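Local atomic coordinates of enoyl-CoA hydratase/isomerase (Pseudomonas aeruginosa, PDB entry 3LAO), a protein that probably adds water across the carbon-carbon double bond of a 2-enoyl-CoA, perhaps a steroid side-chain intermediate, as a lyase of the crotonase-like enoyl-CoA hydratase/isomerase family. Residues V14-I25 with A47-R58. Sequence-based numbering, arbitrary orientation. Where two conformers were deposited one is given.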
# COMPACT_ATOMS: atom_id res chain seq x y z
N VAL B 14 6.83 3.35 33.03
CA VAL B 14 7.66 3.57 31.88
C VAL B 14 8.89 4.41 32.28
O VAL B 14 8.76 5.39 33.01
CB VAL B 14 6.72 4.19 30.80
CG1 VAL B 14 7.31 5.35 30.11
CG2 VAL B 14 6.17 3.07 29.87
N THR B 15 10.09 4.05 31.85
CA THR B 15 11.22 4.95 32.09
C THR B 15 11.27 6.06 31.05
O THR B 15 10.82 5.89 29.91
CB THR B 15 12.58 4.24 32.10
OG1 THR B 15 12.88 3.73 30.79
CG2 THR B 15 12.62 3.09 33.17
N ARG B 16 11.85 7.19 31.43
CA ARG B 16 11.98 8.33 30.53
C ARG B 16 13.38 8.88 30.62
O ARG B 16 13.92 9.03 31.71
CB ARG B 16 11.00 9.43 30.93
CG ARG B 16 9.52 9.07 30.87
CD ARG B 16 8.84 10.01 31.76
NE ARG B 16 7.43 10.22 31.55
CZ ARG B 16 6.47 9.51 32.14
NH1 ARG B 16 6.81 8.47 32.95
NH2 ARG B 16 5.19 9.82 31.92
N GLU B 17 13.99 9.19 29.48
CA GLU B 17 15.30 9.83 29.49
C GLU B 17 15.49 10.75 28.30
O GLU B 17 15.18 10.41 27.16
CB GLU B 17 16.43 8.80 29.55
CG GLU B 17 17.82 9.41 29.29
CD GLU B 17 18.93 8.37 28.98
OE1 GLU B 17 18.66 7.14 29.09
OE2 GLU B 17 20.07 8.79 28.62
N GLN B 18 15.99 11.95 28.58
CA GLN B 18 16.38 12.88 27.54
C GLN B 18 17.83 12.61 27.30
O GLN B 18 18.63 12.60 28.24
CB GLN B 18 16.19 14.32 28.02
CG GLN B 18 16.35 15.39 26.96
CD GLN B 18 15.14 15.46 26.05
OE1 GLN B 18 14.01 15.61 26.55
NE2 GLN B 18 15.35 15.32 24.71
N ARG B 19 18.18 12.32 26.05
CA ARG B 19 19.56 12.15 25.69
C ARG B 19 19.91 12.99 24.44
O ARG B 19 19.75 12.54 23.30
CB ARG B 19 19.85 10.67 25.52
CG ARG B 19 21.32 10.36 25.42
CD ARG B 19 21.55 8.92 25.06
NE ARG B 19 21.06 8.05 26.12
CZ ARG B 19 21.17 6.72 26.10
NH1 ARG B 19 21.75 6.11 25.07
NH2 ARG B 19 20.68 5.99 27.10
N GLY B 20 20.39 14.21 24.66
CA GLY B 20 20.48 15.20 23.60
C GLY B 20 19.12 15.47 22.99
O GLY B 20 18.17 15.77 23.73
N HIS B 21 19.02 15.35 21.67
CA HIS B 21 17.73 15.55 21.02
C HIS B 21 16.86 14.27 21.03
O HIS B 21 15.76 14.24 20.44
CB HIS B 21 17.92 16.08 19.56
CG HIS B 21 18.51 17.45 19.51
ND1 HIS B 21 19.62 17.76 18.73
CD2 HIS B 21 18.19 18.59 20.17
CE1 HIS B 21 19.93 19.03 18.91
NE2 HIS B 21 19.09 19.56 19.77
N LEU B 22 17.34 13.21 21.67
CA LEU B 22 16.56 11.96 21.70
C LEU B 22 15.75 11.82 23.00
O LEU B 22 16.22 12.18 24.10
CB LEU B 22 17.46 10.74 21.53
CG LEU B 22 18.36 10.72 20.30
CD1 LEU B 22 18.92 9.36 20.15
CD2 LEU B 22 17.58 11.15 19.04
N PHE B 23 14.53 11.30 22.87
CA PHE B 23 13.65 11.13 24.02
C PHE B 23 13.44 9.61 24.17
O PHE B 23 12.79 8.96 23.32
CB PHE B 23 12.33 11.91 23.84
CG PHE B 23 11.48 11.97 25.08
CD1 PHE B 23 10.53 11.01 25.34
CD2 PHE B 23 11.67 12.95 26.02
CE1 PHE B 23 9.80 11.03 26.51
CE2 PHE B 23 10.93 12.98 27.17
CZ PHE B 23 10.00 12.01 27.41
N LEU B 24 14.03 9.03 25.22
CA LEU B 24 13.96 7.56 25.38
C LEU B 24 12.86 7.10 26.33
O LEU B 24 12.80 7.53 27.46
CB LEU B 24 15.31 6.98 25.82
CG LEU B 24 16.45 6.92 24.79
CD1 LEU B 24 16.60 8.17 24.03
CD2 LEU B 24 17.74 6.64 25.50
N ILE B 25 12.01 6.20 25.85
CA ILE B 25 10.89 5.68 26.63
C ILE B 25 11.03 4.16 26.71
O ILE B 25 11.07 3.46 25.69
CB ILE B 25 9.54 6.06 25.99
CG1 ILE B 25 9.46 7.58 25.79
CG2 ILE B 25 8.37 5.60 26.82
CD1 ILE B 25 8.16 8.04 25.09
N ALA B 47 4.17 9.72 28.81
CA ALA B 47 5.51 9.82 28.25
C ALA B 47 5.48 10.33 26.79
O ALA B 47 6.30 11.16 26.41
CB ALA B 47 6.21 8.47 28.32
N MSE B 48 4.54 9.84 25.97
CA MSE B 48 4.43 10.38 24.61
C MSE B 48 3.98 11.84 24.60
O MSE B 48 4.54 12.65 23.89
CB MSE B 48 3.51 9.54 23.74
CG MSE B 48 4.10 9.38 22.35
SE MSE B 48 5.56 8.09 22.35
CE MSE B 48 4.53 6.43 22.25
N GLY B 49 2.97 12.17 25.41
CA GLY B 49 2.52 13.54 25.52
C GLY B 49 3.68 14.46 25.89
O GLY B 49 3.84 15.55 25.36
N GLU B 50 4.52 14.01 26.79
CA GLU B 50 5.63 14.83 27.22
C GLU B 50 6.71 15.00 26.11
O GLU B 50 7.30 16.09 25.96
CB GLU B 50 6.20 14.32 28.55
CG GLU B 50 7.72 14.51 28.71
CD GLU B 50 8.32 13.89 30.01
OE1 GLU B 50 7.79 12.83 30.50
OE2 GLU B 50 9.32 14.47 30.53
N TYR B 51 6.97 13.94 25.35
CA TYR B 51 7.78 14.03 24.14
C TYR B 51 7.20 15.08 23.18
O TYR B 51 7.91 15.95 22.71
CB TYR B 51 7.87 12.66 23.43
CG TYR B 51 8.43 12.69 21.99
CD1 TYR B 51 9.69 13.20 21.73
CD2 TYR B 51 7.71 12.14 20.92
CE1 TYR B 51 10.21 13.22 20.43
CE2 TYR B 51 8.21 12.14 19.63
CZ TYR B 51 9.47 12.69 19.39
OH TYR B 51 9.99 12.70 18.14
N GLU B 52 5.91 14.99 22.88
CA GLU B 52 5.27 15.99 22.04
C GLU B 52 5.52 17.44 22.49
O GLU B 52 5.68 18.35 21.67
CB GLU B 52 3.76 15.77 21.97
CG GLU B 52 3.35 14.55 21.16
CD GLU B 52 3.54 14.77 19.67
OE1 GLU B 52 4.16 13.90 19.02
OE2 GLU B 52 3.07 15.84 19.17
N ARG B 53 5.54 17.66 23.79
CA ARG B 53 5.66 19.03 24.29
C ARG B 53 7.09 19.44 24.57
O ARG B 53 7.33 20.57 24.94
CB ARG B 53 4.80 19.23 25.55
CG ARG B 53 3.34 19.48 25.24
CD ARG B 53 2.53 19.48 26.51
NE ARG B 53 1.82 18.22 26.67
CZ ARG B 53 2.15 17.28 27.54
NH1 ARG B 53 1.42 16.19 27.61
NH2 ARG B 53 3.19 17.46 28.34
N SER B 54 8.02 18.49 24.42
CA SER B 54 9.45 18.70 24.62
C SER B 54 10.10 19.34 23.37
O SER B 54 10.52 18.67 22.43
CB SER B 54 10.11 17.36 24.88
OG SER B 54 11.46 17.50 25.23
N GLU B 55 10.15 20.66 23.41
CA GLU B 55 10.77 21.50 22.41
C GLU B 55 12.01 20.96 21.73
O GLU B 55 12.18 21.16 20.54
CB GLU B 55 11.12 22.83 23.07
CG GLU B 55 9.92 23.60 23.59
CD GLU B 55 9.00 24.05 22.46
OE1 GLU B 55 8.54 23.18 21.67
OE2 GLU B 55 8.72 25.26 22.37
N GLU B 56 12.89 20.33 22.50
CA GLU B 56 14.21 19.92 22.02
C GLU B 56 14.32 18.43 21.77
O GLU B 56 15.39 17.92 21.46
CB GLU B 56 15.30 20.32 23.02
CG GLU B 56 14.80 21.09 24.25
CD GLU B 56 14.33 20.18 25.39
OE1 GLU B 56 13.30 20.51 26.03
OE2 GLU B 56 15.00 19.15 25.65
N SER B 57 13.23 17.70 21.91
CA SER B 57 13.30 16.32 21.53
C SER B 57 12.93 16.30 20.06
O SER B 57 11.97 16.93 19.64
CB SER B 57 12.32 15.49 22.35
OG SER B 57 12.62 15.59 23.74
N ARG B 58 13.75 15.63 19.26
CA ARG B 58 13.53 15.60 17.84
C ARG B 58 13.12 14.24 17.40
O ARG B 58 12.60 14.08 16.31
CB ARG B 58 14.79 15.99 17.09
CG ARG B 58 15.04 17.47 17.17
CD ARG B 58 16.41 17.78 16.57
NE ARG B 58 16.82 19.16 16.77
CZ ARG B 58 17.52 19.85 15.88
NH1 ARG B 58 17.86 19.29 14.71
NH2 ARG B 58 17.88 21.11 16.13
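Phe23 reaches from its strand onto helix 47-53, its flat apolar ring suited to lying against Tyr51, whose CB sits over one face 4.1 Å from the Phe23 ring centroid. With CG anti to the backbone N (chi1 -170°), the ring extends the direction of CB toward the helix. The two aromatic rings slide past each other and barely overlap, so Phe23 packs on the base of the tyrosine, and its CZ meets the aliphatic part of Glu50, 3.6 Å from CG of that residue. Beside it, the small Ala47 lets the helix come close: its CB lies 3.8 Å from Ile25 CD1 and touches Val14 CG1. Strands 14-19 and 22-27 form a hairpin at the edge of the crotonase-fold sheet; the second begins the beta-alpha-beta unit completed by helix 38-53 and strand 59-64, and its residues 22-25 run almost antiparallel to helix residues 47-53 (176°). Further out, where the surface is partly exposed and charges can pair, Arg16, extended from CG to NE, lays one face of its guanidinium against Ala47 CB; its NE makes a salt bridge to Glu50 OE1 (2.8 Å), while NH1 pairs with Asp43. Gln18, bent at chi2, turns its amide so that NE2 donates to Ser57 OG at 2.9 Å, in the amide plane, and also to Gly20 O of the hairpin turn; the short Ser57 hydroxyl also shares a hydrogen bond with Ser54 OG. At the exposed end Arg58 N gives a nearly straight bond to His21 O (2.7 Å), and the flat Arg58 guanidinium stacks on the His21 ring, planes 25° apart, with NH1 bound to Ala208 O.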